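Local coordinates for protein sulfatase (PDB 6USS) that probably hydrolyses aryl sulfate esters as a calcium-dependent sulfatase of a human gut bacterium, here carrying an engineered substitution at its catalytic position, at residues G157-H162 / N244-Y249; M360-P365 / P409-T414; A351-V356 / T443-D448. The protein carries 1 engineered substitution. All coordinates share one frame; numbering follows the deposited sequence.

The touching residues are buried in contacts 1 and 3 and mostly so in contact 2, where Trp364 is partly exposed. Contacts 1 and 2 both reach the large mixed sheet of the sulfatase fold, their centres about 24 Å apart. In each, the end of a helix or the residues just after it pack on a strand or its continuation: an edge-to-face ring pair in contact 1, which lies close to the second subunit, and purely apolar packing in contact 2. Contact 3 instead joins the short helix 353-356 to the separate four-stranded antiparallel sheet, and there a bridging water links opposite charges. Helix 353-356 runs directly into strand 357-363, so contacts 2 and 3 adjoin in sequence.

Contact 1 of 3, residues G157-H162 / N244-Y249; sequences GYHTIH and NHAKEY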
ATOM      1  N   GLY A 157       5.884  12.170   3.984  1.00 24.89           N
ATOM      2  CA  GLY A 157       4.787  12.513   4.869  1.00 23.28           C
ATOM      3  C   GLY A 157       3.435  12.700   4.219  1.00 16.93           C
ATOM      4  O   GLY A 157       2.468  12.979   4.931  1.00 19.17           O
ATOM      5  N   TYR A 158       3.313  12.537   2.910  1.00 17.59           N
ATOM      6  CA  TYR A 158       2.013  12.688   2.273  1.00 19.99           C
ATOM      7  C   TYR A 158       1.172  11.425   2.420  1.00 21.30           C
ATOM      8  O   TYR A 158       1.695  10.305   2.466  1.00 19.88           O
ATOM      9  CB  TYR A 158       2.182  13.032   0.795  1.00 18.41           C
ATOM     10  CG  TYR A 158       2.320  14.515   0.558  1.00 20.84           C
ATOM     11  CD1 TYR A 158       3.503  15.183   0.895  1.00 16.98           C
ATOM     12  CD2 TYR A 158       1.273  15.254   0.002  1.00 17.19           C
ATOM     13  CE1 TYR A 158       3.645  16.539   0.680  1.00 14.89           C
ATOM     14  CE2 TYR A 158       1.405  16.610  -0.217  1.00 18.84           C
ATOM     15  CZ  TYR A 158       2.587  17.253   0.128  1.00 21.59           C
ATOM     16  OH  TYR A 158       2.704  18.614  -0.091  1.00 21.30           O
ATOM     17  N   HIS A 159      -0.145  11.619   2.528  1.00 20.94           N
ATOM     18  CA  HIS A 159      -1.111  10.527   2.413  1.00 21.36           C
ATOM     19  C   HIS A 159      -1.487  10.420   0.936  1.00 22.30           C
ATOM     20  O   HIS A 159      -2.074  11.350   0.374  1.00 20.77           O
ATOM     21  CB  HIS A 159      -2.335  10.782   3.290  1.00 17.25           C
ATOM     22  CG  HIS A 159      -3.426   9.768   3.114  1.00 21.33           C
ATOM     23  ND1 HIS A 159      -3.252   8.428   3.393  1.00 21.41           N
ATOM     24  CD2 HIS A 159      -4.706   9.898   2.685  1.00 23.14           C
ATOM     25  CE1 HIS A 159      -4.379   7.778   3.155  1.00 19.31           C
ATOM     26  NE2 HIS A 159      -5.278   8.647   2.724  1.00 19.04           N
ATOM     27  N   THR A 160      -1.127   9.302   0.298  1.00 18.29           N
ATOM     28  CA  THR A 160      -1.187   9.176  -1.156  1.00 16.13           C
ATOM     29  C   THR A 160      -2.382   8.330  -1.571  1.00 17.34           C
ATOM     30  O   THR A 160      -2.555   7.208  -1.078  1.00 16.86           O
ATOM     31  CB  THR A 160       0.102   8.552  -1.680  1.00 16.53           C
ATOM     32  OG1 THR A 160       0.338   7.324  -0.988  1.00 21.27           O
ATOM     33  CG2 THR A 160       1.267   9.471  -1.408  1.00 19.45           C
ATOM     34  N   ILE A 161      -3.192   8.862  -2.482  1.00 13.13           N
ATOM     35  CA  ILE A 161      -4.424   8.220  -2.925  1.00 13.84           C
ATOM     36  C   ILE A 161      -4.389   8.092  -4.439  1.00 18.66           C
ATOM     37  O   ILE A 161      -4.160   9.086  -5.139  1.00 16.57           O
ATOM     38  CB  ILE A 161      -5.672   9.021  -2.511  1.00 15.58           C
ATOM     39  CG1 ILE A 161      -5.679   9.294  -1.015  1.00 17.15           C
ATOM     40  CG2 ILE A 161      -6.936   8.312  -2.961  1.00 11.98           C
ATOM     41  CD1 ILE A 161      -6.671  10.348  -0.616  1.00 15.93           C
ATOM     42  N   HIS A 162      -4.642   6.877  -4.938  1.00 15.64           N
ATOM     43  CA  HIS A 162      -4.858   6.620  -6.357  1.00 15.66           C
ATOM     44  C   HIS A 162      -6.314   6.247  -6.628  1.00 15.96           C
ATOM     45  O   HIS A 162      -6.883   5.366  -5.964  1.00 15.93           O
ATOM     46  CB  HIS A 162      -3.976   5.495  -6.905  1.00 14.04           C
ATOM     47  CG  HIS A 162      -4.412   5.040  -8.261  1.00 13.47           C
ATOM     48  ND1 HIS A 162      -4.047   5.698  -9.419  1.00 16.71           N
ATOM     49  CD2 HIS A 162      -5.284   4.076  -8.639  1.00 14.93           C
ATOM     50  CE1 HIS A 162      -4.623   5.113 -10.457  1.00 16.99           C
ATOM     51  NE2 HIS A 162      -5.379   4.126 -10.011  1.00 20.16           N
ATOM     52  N   ASN A 244     -12.573  12.493   2.648  1.00 19.85           N
ATOM     53  CA  ASN A 244     -13.095  12.614   4.005  1.00 23.68           C
ATOM     54  C   ASN A 244     -12.229  11.829   4.989  1.00 19.94           C
ATOM     55  O   ASN A 244     -11.841  12.353   6.037  1.00 22.51           O
ATOM     56  CB  ASN A 244     -14.555  12.175   4.038  1.00 17.51           C
ATOM     57  CG  ASN A 244     -15.477  13.193   3.361  1.00 22.65           C
ATOM     58  OD1 ASN A 244     -15.262  14.406   3.459  1.00 21.66           O
ATOM     59  ND2 ASN A 244     -16.493  12.705   2.657  1.00 17.70           N
ATOM     60  N   HIS A 245     -11.862  10.594   4.639  1.00 18.35           N
ATOM     61  CA  HIS A 245     -10.947   9.823   5.475  1.00 19.76           C
ATOM     62  C   HIS A 245      -9.617  10.551   5.647  1.00 22.14           C
ATOM     63  O   HIS A 245      -9.050  10.565   6.748  1.00 22.02           O
ATOM     64  CB  HIS A 245     -10.733   8.431   4.866  1.00 16.93           C
ATOM     65  CG  HIS A 245     -10.464   7.353   5.870  1.00 18.77           C
ATOM     66  ND1 HIS A 245     -10.920   6.060   5.708  1.00 27.03           N
ATOM     67  CD2 HIS A 245      -9.776   7.366   7.039  1.00 22.73           C
ATOM     68  CE1 HIS A 245     -10.538   5.330   6.744  1.00 32.59           C
ATOM     69  NE2 HIS A 245      -9.841   6.098   7.566  1.00 20.30           N
ATOM     70  N   ALA A 246      -9.118  11.189   4.578  1.00 21.65           N
ATOM     71  CA  ALA A 246      -7.841  11.903   4.660  1.00 22.27           C
ATOM     72  C   ALA A 246      -7.905  13.090   5.621  1.00 24.48           C
ATOM     73  O   ALA A 246      -6.882  13.473   6.205  1.00 21.52           O
ATOM     74  CB  ALA A 246      -7.408  12.373   3.274  1.00 18.30           C
ATOM     75  N   LYS A 247      -9.086  13.681   5.803  1.00 20.65           N
ATOM     76  CA  LYS A 247      -9.215  14.751   6.781  1.00 23.75           C
ATOM     77  C   LYS A 247      -8.913  14.266   8.202  1.00 27.65           C
ATOM     78  O   LYS A 247      -8.522  15.075   9.049  1.00 29.41           O
ATOM     79  CB  LYS A 247     -10.615  15.353   6.692  1.00 25.12           C
ATOM     80  CG  LYS A 247     -10.728  16.573   5.821  1.00 21.92           C
ATOM     81  CD  LYS A 247     -12.018  17.327   6.131  1.00 31.66           C
ATOM     82  CE  LYS A 247     -11.743  18.823   6.423  1.00 43.41           C
ATOM     83  NZ  LYS A 247     -12.919  19.543   7.048  1.00 38.06           N
ATOM     84  N   GLU A 248      -9.057  12.962   8.476  1.00 23.45           N
ATOM     85  CA  GLU A 248      -8.750  12.409   9.797  1.00 21.63           C
ATOM     86  C   GLU A 248      -7.258  12.417  10.114  1.00 24.93           C
ATOM     87  O   GLU A 248      -6.886  12.380  11.293  1.00 27.96           O
ATOM     88  CB  GLU A 248      -9.238  10.960   9.905  1.00 26.56           C
ATOM     89  CG  GLU A 248     -10.740  10.754   9.822  1.00 29.78           C
ATOM     90  CD  GLU A 248     -11.478  11.288  11.024  1.00 28.62           C
ATOM     91  OE1 GLU A 248     -10.866  11.404  12.113  1.00 27.08           O
ATOM     92  OE2 GLU A 248     -12.674  11.603  10.869  1.00 36.64           O
ATOM     93  N   TYR A 249      -6.395  12.415   9.101  1.00 25.26           N
ATOM     94  CA  TYR A 249      -4.963  12.281   9.320  1.00 21.55           C
ATOM     95  C   TYR A 249      -4.306  13.647   9.286  1.00 24.51           C
ATOM     96  O   TYR A 249      -4.574  14.452   8.384  1.00 25.77           O
ATOM     97  CB  TYR A 249      -4.330  11.404   8.250  1.00 19.27           C
ATOM     98  CG  TYR A 249      -4.879  10.012   8.133  1.00 18.06           C
ATOM     99  CD1 TYR A 249      -5.657   9.440   9.141  1.00 17.78           C
ATOM    100  CD2 TYR A 249      -4.581   9.245   7.010  1.00 20.39           C
ATOM    101  CE1 TYR A 249      -6.140   8.128   9.009  1.00 22.56           C
ATOM    102  CE2 TYR A 249      -5.033   7.955   6.875  1.00 19.14           C
ATOM    103  CZ  TYR A 249      -5.814   7.395   7.860  1.00 22.23           C
ATOM    104  OH  TYR A 249      -6.262   6.108   7.669  1.00 24.73           O
TER
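Strand 159-164 passes the C-terminal end of helix 231-247 with His159 and Ala246 as the nearest pair, their CA atoms 7.2 Å apart, and no hydrogen bond joins the two segments. The side chains do the work. His159 carries CG anti to its backbone N (chi1 174°), which sends the imidazole out from the sheet to the helix end. There Tyr249, in the loop that follows the helix, turns an edge onto one imidazole face, an edge-to-face pair with ring centroids 5.1 Å apart and planes at 83°. The tyrosine edge CD2-CE2 does the touching: CD2 sits over the centre of the imidazole, and CE2 comes within 3.8 Å of His159 CE1. Ala246 CB approaches the same ring obliquely, 3.7 Å from His159 CD2, and makes a looser apolar contact with Ile161 CD1 at 4.4 Å. This is the alpha/beta layering of the sulfatase fold, a helix end laid against a strand of the central sheet, and the chain goes on past Tyr249 into strand 253-258, which pairs in parallel with strand 159-164. Both rings have polar partners beyond the contact: His159 ND1 is hydrogen-bonded to Glu184 OE1, and Tyr249 OH to Glu176 of the second subunit, which His245 NE2 also reaches. Because the glutamate bond and the tyrosine edge both constrain the imidazole, its rotation is probably well fixed. The carboxylate of Glu184 beside ND1 would probably polarise the imidazole and favour a hydrogen on that nitrogen, and the same tyrosine that packs on it ties this corner of the sheet to the dimer interface.

Contact 2 of 3, residues M360-P365 / P409-T414; sequences MIVRWP and PLLKQT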
ATOM      1  N   MET A 360      -4.096  21.621 -20.137  1.00 15.63           N
ATOM      2  CA  MET A 360      -3.454  21.600 -18.831  1.00 14.60           C
ATOM      3  C   MET A 360      -3.755  22.887 -18.081  1.00 19.85           C
ATOM      4  O   MET A 360      -3.677  23.986 -18.642  1.00 20.85           O
ATOM      5  CB  MET A 360      -1.947  21.393 -18.961  1.00 17.29           C
ATOM      6  CG  MET A 360      -1.204  21.322 -17.644  1.00 19.11           C
ATOM      7  SD  MET A 360       0.576  21.239 -17.926  1.00 22.90           S
ATOM      8  CE  MET A 360       1.178  21.656 -16.296  1.00 16.49           C
ATOM      9  N   ILE A 361      -4.105  22.741 -16.808  1.00 16.75           N
ATOM     10  CA  ILE A 361      -4.504  23.859 -15.960  1.00 17.75           C
ATOM     11  C   ILE A 361      -3.891  23.655 -14.583  1.00 17.95           C
ATOM     12  O   ILE A 361      -3.828  22.527 -14.080  1.00 17.57           O
ATOM     13  CB  ILE A 361      -6.039  23.977 -15.841  1.00 14.90           C
ATOM     14  CG1 ILE A 361      -6.714  23.921 -17.216  1.00 16.11           C
ATOM     15  CG2 ILE A 361      -6.408  25.248 -15.126  1.00 15.49           C
ATOM     16  CD1 ILE A 361      -8.234  24.010 -17.141  1.00 13.37           C
ATOM     17  N   VAL A 362      -3.441  24.738 -13.961  1.00 14.54           N
ATOM     18  CA  VAL A 362      -2.947  24.650 -12.597  1.00 15.98           C
ATOM     19  C   VAL A 362      -3.570  25.765 -11.776  1.00 20.76           C
ATOM     20  O   VAL A 362      -3.461  26.948 -12.132  1.00 19.49           O
ATOM     21  CB  VAL A 362      -1.415  24.710 -12.525  1.00 14.54           C
ATOM     22  CG1 VAL A 362      -0.969  24.900 -11.084  1.00 11.59           C
ATOM     23  CG2 VAL A 362      -0.801  23.452 -13.135  1.00 12.49           C
ATOM     24  N   ARG A 363      -4.242  25.384 -10.695  1.00 19.55           N
ATOM     25  CA  ARG A 363      -4.653  26.309  -9.656  1.00 16.84           C
ATOM     26  C   ARG A 363      -3.713  26.088  -8.490  1.00 22.88           C
ATOM     27  O   ARG A 363      -3.367  24.949  -8.172  1.00 20.56           O
ATOM     28  CB  ARG A 363      -6.107  26.086  -9.226  1.00 18.27           C
ATOM     29  CG  ARG A 363      -6.638  27.137  -8.234  1.00 21.67           C
ATOM     30  CD  ARG A 363      -8.143  26.991  -7.977  1.00 23.56           C
ATOM     31  NE  ARG A 363      -8.474  25.865  -7.104  1.00 25.62           N
ATOM     32  CZ  ARG A 363      -9.708  25.391  -6.912  1.00 30.19           C
ATOM     33  NH1 ARG A 363     -10.746  25.945  -7.529  1.00 24.47           N
ATOM     34  NH2 ARG A 363      -9.908  24.360  -6.093  1.00 24.55           N
ATOM     35  N   TRP A 364      -3.269  27.177  -7.892  1.00 26.20           N
ATOM     36  CA  TRP A 364      -2.336  27.175  -6.773  1.00 22.68           C
ATOM     37  C   TRP A 364      -2.545  28.507  -6.061  1.00 24.15           C
ATOM     38  O   TRP A 364      -1.809  29.475  -6.315  1.00 22.99           O
ATOM     39  CB  TRP A 364      -0.903  26.999  -7.281  1.00 20.84           C
ATOM     40  CG  TRP A 364       0.138  26.791  -6.216  1.00 21.74           C
ATOM     41  CD1 TRP A 364      -0.048  26.809  -4.866  1.00 20.44           C
ATOM     42  CD2 TRP A 364       1.531  26.530  -6.426  1.00 19.29           C
ATOM     43  NE1 TRP A 364       1.145  26.569  -4.217  1.00 17.72           N
ATOM     44  CE2 TRP A 364       2.130  26.397  -5.154  1.00 20.61           C
ATOM     45  CE3 TRP A 364       2.330  26.385  -7.565  1.00 21.62           C
ATOM     46  CZ2 TRP A 364       3.489  26.141  -4.991  1.00 13.51           C
ATOM     47  CZ3 TRP A 364       3.680  26.117  -7.401  1.00 21.90           C
ATOM     48  CH2 TRP A 364       4.245  25.998  -6.120  1.00 16.76           C
ATOM     49  N   PRO A 365      -3.566  28.608  -5.209  1.00 24.89           N
ATOM     50  CA  PRO A 365      -3.955  29.918  -4.660  1.00 21.56           C
ATOM     51  C   PRO A 365      -2.831  30.558  -3.853  1.00 19.34           C
ATOM     52  O   PRO A 365      -2.176  29.908  -3.035  1.00 18.14           O
ATOM     53  CB  PRO A 365      -5.169  29.586  -3.782  1.00 19.19           C
ATOM     54  CG  PRO A 365      -5.659  28.240  -4.277  1.00 21.72           C
ATOM     55  CD  PRO A 365      -4.440  27.515  -4.743  1.00 22.15           C
ATOM     56  N   PRO A 409       9.123  27.328 -12.237  1.00 19.73           N
ATOM     57  CA  PRO A 409       9.455  28.689 -12.701  1.00 22.39           C
ATOM     58  C   PRO A 409       8.449  29.261 -13.685  1.00 21.64           C
ATOM     59  O   PRO A 409       8.339  30.489 -13.778  1.00 24.21           O
ATOM     60  CB  PRO A 409      10.848  28.531 -13.333  1.00 18.04           C
ATOM     61  CG  PRO A 409      11.451  27.430 -12.587  1.00 21.29           C
ATOM     62  CD  PRO A 409      10.313  26.452 -12.298  1.00 20.71           C
ATOM     63  N   LEU A 410       7.706  28.428 -14.422  1.00 22.35           N
ATOM     64  CA  LEU A 410       6.620  28.975 -15.227  1.00 17.89           C
ATOM     65  C   LEU A 410       5.433  29.345 -14.355  1.00 14.49           C
ATOM     66  O   LEU A 410       4.774  30.360 -14.600  1.00 18.81           O
ATOM     67  CB  LEU A 410       6.201  27.982 -16.308  1.00 17.91           C
ATOM     68  CG  LEU A 410       7.320  27.579 -17.267  1.00 18.21           C
ATOM     69  CD1 LEU A 410       6.926  26.358 -18.096  1.00 15.20           C
ATOM     70  CD2 LEU A 410       7.689  28.755 -18.152  1.00 15.59           C
ATOM     71  N   LEU A 411       5.167  28.554 -13.318  1.00 16.25           N
ATOM     72  CA  LEU A 411       4.032  28.846 -12.445  1.00 20.00           C
ATOM     73  C   LEU A 411       4.236  30.152 -11.683  1.00 21.28           C
ATOM     74  O   LEU A 411       3.275  30.878 -11.408  1.00 17.29           O
ATOM     75  CB  LEU A 411       3.810  27.692 -11.476  1.00 12.03           C
ATOM     76  CG  LEU A 411       3.388  26.399 -12.163  1.00 17.73           C
ATOM     77  CD1 LEU A 411       3.470  25.259 -11.166  1.00 17.89           C
ATOM     78  CD2 LEU A 411       1.986  26.515 -12.754  1.00 12.39           C
ATOM     79  N   LYS A 412       5.482  30.470 -11.339  1.00 25.89           N
ATOM     80  CA  LYS A 412       5.796  31.651 -10.552  1.00 23.41           C
ATOM     81  C   LYS A 412       6.372  32.801 -11.383  1.00 24.04           C
ATOM     82  O   LYS A 412       6.664  33.859 -10.819  1.00 25.07           O
ATOM     83  CB  LYS A 412       6.761  31.260  -9.430  1.00 24.56           C
ATOM     84  CG  LYS A 412       6.216  30.170  -8.501  1.00 22.97           C
ATOM     85  CD  LYS A 412       7.281  29.751  -7.494  1.00 23.73           C
ATOM     86  CE  LYS A 412       6.813  29.947  -6.059  1.00 33.13           C
ATOM     87  NZ  LYS A 412       7.916  29.729  -5.082  1.00 31.06           N
ATOM     88  N   GLN A 413       6.513  32.630 -12.708  1.00 19.26           N
ATOM     89  CA  GLN A 413       7.116  33.634 -13.598  1.00 19.91           C
ATOM     90  C   GLN A 413       8.473  34.101 -13.076  1.00 19.81           C
ATOM     91  O   GLN A 413       8.756  35.293 -12.992  1.00 19.47           O
ATOM     92  CB  GLN A 413       6.187  34.829 -13.815  1.00 23.68           C
ATOM     93  CG  GLN A 413       4.791  34.476 -14.331  1.00 34.67           C
ATOM     94  CD  GLN A 413       4.119  35.632 -15.073  1.00 47.40           C
ATOM     95  OE1 GLN A 413       4.500  35.975 -16.201  1.00 55.57           O
ATOM     96  NE2 GLN A 413       3.119  36.238 -14.438  1.00 39.35           N
ATOM     97  N   THR A 414       9.309  33.138 -12.693  1.00 20.46           N
ATOM     98  CA  THR A 414      10.683  33.403 -12.302  1.00 17.38           C
ATOM     99  C   THR A 414      11.694  33.000 -13.357  1.00 22.57           C
ATOM    100  O   THR A 414      12.808  33.531 -13.345  1.00 26.93           O
ATOM    101  CB  THR A 414      11.038  32.666 -11.001  1.00 18.18           C
ATOM    102  OG1 THR A 414      10.871  31.254 -11.191  1.00 24.69           O
ATOM    103  CG2 THR A 414      10.151  33.131  -9.867  1.00 14.56           C
TER
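Strand 357-363 and the end of helix 408-412 come closest at Val362 and Leu411, whose CA atoms are 8.1 Å apart, and no hydrogen bond crosses between them. This is helix-on-sheet packing in the alpha/beta sulfatase fold: the strand lies in the large mixed sheet, antiparallel to both 77-83 and 315-321, and the helix end rests against it. Leu411 carries the helix side of the contact, and its two methyls divide the work. Its CG stands anti to the carbonyl carbon (chi1 -65°), and from there the branch spreads CD2 to Val362 and CD1 to Trp364. CD2 lies 3.8 Å from Val362 CG1 and 3.9 Å from Val362 CB, the two side chains crossing at about a right angle. Trp364, just past the end of the strand, brings the six-membered part of its indole up to the leucine, the two side chains again crossing at about a right angle. Its ring is approached at the edge, near its own plane, so neither face is used by the leucine. Around this core Leu411 also touches Val77 and Phe79 of the neighbouring strand, and Met390 of helix 383-390 packs on both Leu411 and Trp364. Just beyond the helix the backbone turns, Gln413 taking a positive phi of 51°. At the indole itself, Leu411 CD1 sits about equally close to two edge carbons, 3.9 Å from Trp364 CE3 and 3.9 Å from Trp364 CZ3.

Contact 3 of 3, residues A351-V356 / T443-D448; sequences AYEGGV and TVRKGD
Two folded side chains bring Glu353 and Arg445 to the same water: Glu353 folds its chain about CB-CG (chi2 -75°), while Arg445 leaves its backbone with CG anti to N and then kinks at chi2, 68°. The carboxylate and guanidinium still stop short of a salt bridge, Glu353 OE1 and Arg445 NH1 being 4.4 Å apart. The water spans the gap, giving a hydrogen to Glu353 OE2 at 2.7 Å and accepting one from Arg445 NH1 at 2.9 Å, where it lies at the edge of the guanidinium and in its plane. Nearer the start of both segments, Thr443 OG1 rests against Ala351 CB at 3.5 Å. The contact joins the short, weakly bonded helix 353-356 and the residues leading into it, ahead of a strand of the central sulfatase sheet, to strand 441-446 of the four-stranded antiparallel sheet. Glu353 is held more strongly by others than by Arg445: its OE1 is hydrogen-bonded to Tyr83 OH and salt-bridged to Arg357, and its OE2 is salt-bridged to Lys450. So many donors would be expected to keep the carboxylate charged. The guanidinium is held from its other side by its own turn, where Arg445 NE gives a hydrogen bond of 2.8 Å to Gly447 O, with the donor tilted 28° from the carbonyl plane. A weak bond from Arg445 NH2 reaches the same oxygen, and Gln81 OE1 takes a further hydrogen from NH2.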
ATOM      1  N   ALA A 351       2.417  11.392 -33.943  1.00 17.75           N
ATOM      2  CA  ALA A 351       3.419  12.329 -33.467  1.00 19.40           C
ATOM      3  C   ALA A 351       3.051  13.771 -33.787  1.00 22.08           C
ATOM      4  O   ALA A 351       3.714  14.689 -33.286  1.00 19.51           O
ATOM      5  CB  ALA A 351       4.785  11.974 -34.057  1.00 20.64           C
ATOM      6  N   TYR A 352       2.010  13.985 -34.597  1.00 17.39           N
ATOM      7  CA  TYR A 352       1.481  15.317 -34.841  1.00 16.20           C
ATOM      8  C   TYR A 352       0.926  15.913 -33.545  1.00 20.32           C
ATOM      9  O   TYR A 352       0.709  15.211 -32.551  1.00 22.76           O
ATOM     10  CB  TYR A 352       0.391  15.261 -35.917  1.00 19.86           C
ATOM     11  CG  TYR A 352       0.925  15.020 -37.313  1.00 21.20           C
ATOM     12  CD1 TYR A 352       2.279  15.174 -37.581  1.00 22.47           C
ATOM     13  CD2 TYR A 352       0.089  14.618 -38.358  1.00 20.45           C
ATOM     14  CE1 TYR A 352       2.797  14.947 -38.849  1.00 20.87           C
ATOM     15  CE2 TYR A 352       0.597  14.393 -39.634  1.00 18.85           C
ATOM     16  CZ  TYR A 352       1.958  14.563 -39.869  1.00 23.01           C
ATOM     17  OH  TYR A 352       2.500  14.352 -41.117  1.00 21.96           O
ATOM     18  N   GLU A 353       0.675  17.233 -33.562  1.00 22.52           N
ATOM     19  CA  GLU A 353       0.212  17.918 -32.348  1.00 18.55           C
ATOM     20  C   GLU A 353      -1.102  17.343 -31.831  1.00 19.66           C
ATOM     21  O   GLU A 353      -1.373  17.396 -30.624  1.00 19.81           O
ATOM     22  CB  GLU A 353       0.049  19.412 -32.607  1.00 18.07           C
ATOM     23  CG  GLU A 353       1.343  20.112 -32.989  1.00 19.79           C
ATOM     24  CD  GLU A 353       2.274  20.328 -31.794  1.00 23.41           C
ATOM     25  OE1 GLU A 353       2.035  21.279 -31.002  1.00 23.53           O
ATOM     26  OE2 GLU A 353       3.237  19.543 -31.654  1.00 18.88           O
ATOM     27  N   GLY A 354      -1.933  16.805 -32.724  1.00 19.44           N
ATOM     28  CA  GLY A 354      -3.189  16.222 -32.296  1.00 20.26           C
ATOM     29  C   GLY A 354      -2.998  15.032 -31.379  1.00 23.44           C
ATOM     30  O   GLY A 354      -3.884  14.718 -30.578  1.00 20.91           O
ATOM     31  N   GLY A 355      -1.847  14.355 -31.477  1.00 19.39           N
ATOM     32  CA  GLY A 355      -1.554  13.224 -30.619  1.00 18.22           C
ATOM     33  C   GLY A 355      -0.891  13.570 -29.298  1.00 20.48           C
ATOM     34  O   GLY A 355      -0.913  12.754 -28.371  1.00 20.48           O
ATOM     35  N   VAL A 356      -0.293  14.758 -29.183  1.00 19.94           N
ATOM     36  CA  VAL A 356       0.578  15.049 -28.046  1.00 19.48           C
ATOM     37  C   VAL A 356       0.270  16.367 -27.340  1.00 22.33           C
ATOM     38  O   VAL A 356       0.678  16.542 -26.176  1.00 22.22           O
ATOM     39  CB  VAL A 356       2.065  15.010 -28.472  1.00 18.65           C
ATOM     40  CG1 VAL A 356       2.459  13.604 -28.885  1.00 14.84           C
ATOM     41  CG2 VAL A 356       2.339  16.015 -29.592  1.00 16.71           C
ATOM     42  N   THR A 443      10.670  12.014 -32.631  1.00 19.71           N
ATOM     43  CA  THR A 443      10.376  13.419 -32.830  1.00 15.63           C
ATOM     44  C   THR A 443      11.227  14.241 -31.883  1.00 19.39           C
ATOM     45  O   THR A 443      11.387  13.874 -30.709  1.00 21.54           O
ATOM     46  CB  THR A 443       8.896  13.695 -32.557  1.00 19.62           C
ATOM     47  OG1 THR A 443       8.105  12.880 -33.420  1.00 21.60           O
ATOM     48  CG2 THR A 443       8.573  15.147 -32.824  1.00 15.61           C
ATOM     49  N   VAL A 444      11.765  15.354 -32.381  1.00 18.31           N
ATOM     50  CA  VAL A 444      12.302  16.399 -31.516  1.00 22.08           C
ATOM     51  C   VAL A 444      11.587  17.721 -31.798  1.00 20.21           C
ATOM     52  O   VAL A 444      11.328  18.074 -32.955  1.00 18.05           O
ATOM     53  CB  VAL A 444      13.827  16.559 -31.682  1.00 24.91           C
ATOM     54  CG1 VAL A 444      14.191  16.889 -33.154  1.00 19.20           C
ATOM     55  CG2 VAL A 444      14.342  17.633 -30.727  1.00 20.11           C
ATOM     56  N   ARG A 445      11.255  18.436 -30.722  1.00 20.21           N
ATOM     57  CA  ARG A 445      10.770  19.806 -30.774  1.00 19.36           C
ATOM     58  C   ARG A 445      11.792  20.702 -30.095  1.00 21.44           C
ATOM     59  O   ARG A 445      12.307  20.356 -29.027  1.00 21.85           O
ATOM     60  CB  ARG A 445       9.420  19.941 -30.072  1.00 19.88           C
ATOM     61  CG  ARG A 445       8.949  21.360 -29.909  1.00 17.47           C
ATOM     62  CD  ARG A 445       8.593  21.985 -31.248  1.00 18.70           C
ATOM     63  NE  ARG A 445       8.122  23.352 -31.067  1.00 19.63           N
ATOM     64  CZ  ARG A 445       6.945  23.693 -30.537  1.00 22.50           C
ATOM     65  NH1 ARG A 445       6.073  22.772 -30.135  1.00 18.86           N
ATOM     66  NH2 ARG A 445       6.637  24.975 -30.399  1.00 21.91           N
ATOM     67  N   LYS A 446      12.097  21.842 -30.712  1.00 23.44           N
ATOM     68  CA  LYS A 446      13.097  22.747 -30.147  1.00 22.97           C
ATOM     69  C   LYS A 446      12.820  24.128 -30.708  1.00 19.70           C
ATOM     70  O   LYS A 446      12.943  24.337 -31.916  1.00 20.49           O
ATOM     71  CB  LYS A 446      14.510  22.288 -30.486  1.00 25.02           C
ATOM     72  CG  LYS A 446      15.628  23.203 -29.980  1.00 21.98           C
ATOM     73  CD  LYS A 446      16.869  23.072 -30.868  1.00 23.17           C
ATOM     74  CE  LYS A 446      18.176  22.950 -30.070  1.00 32.56           C
ATOM     75  NZ  LYS A 446      18.176  23.704 -28.784  1.00 28.70           N
ATOM     76  N   GLY A 447      12.471  25.067 -29.839  1.00 23.24           N
ATOM     77  CA  GLY A 447      12.075  26.381 -30.331  1.00 18.03           C
ATOM     78  C   GLY A 447      10.811  26.262 -31.165  1.00 20.99           C
ATOM     79  O   GLY A 447       9.838  25.602 -30.782  1.00 24.15           O
ATOM     80  N   ASP A 448      10.825  26.902 -32.323  1.00 18.98           N
ATOM     81  CA  ASP A 448       9.672  26.905 -33.204  1.00 18.83           C
ATOM     82  C   ASP A 448       9.597  25.663 -34.064  1.00 21.63           C
ATOM     83  O   ASP A 448       8.647  25.521 -34.839  1.00 20.90           O
ATOM     84  CB  ASP A 448       9.725  28.129 -34.124  1.00 20.72           C
ATOM     85  CG  ASP A 448       9.664  29.436 -33.364  1.00 27.31           C
ATOM     86  OD1 ASP A 448       9.286  29.415 -32.160  1.00 27.34           O
ATOM     87  OD2 ASP A 448       9.993  30.481 -33.974  1.00 26.01           O
TER
HETATM   88  O   HOH W   1       5.712  19.936 -30.583  1.00 17.16           O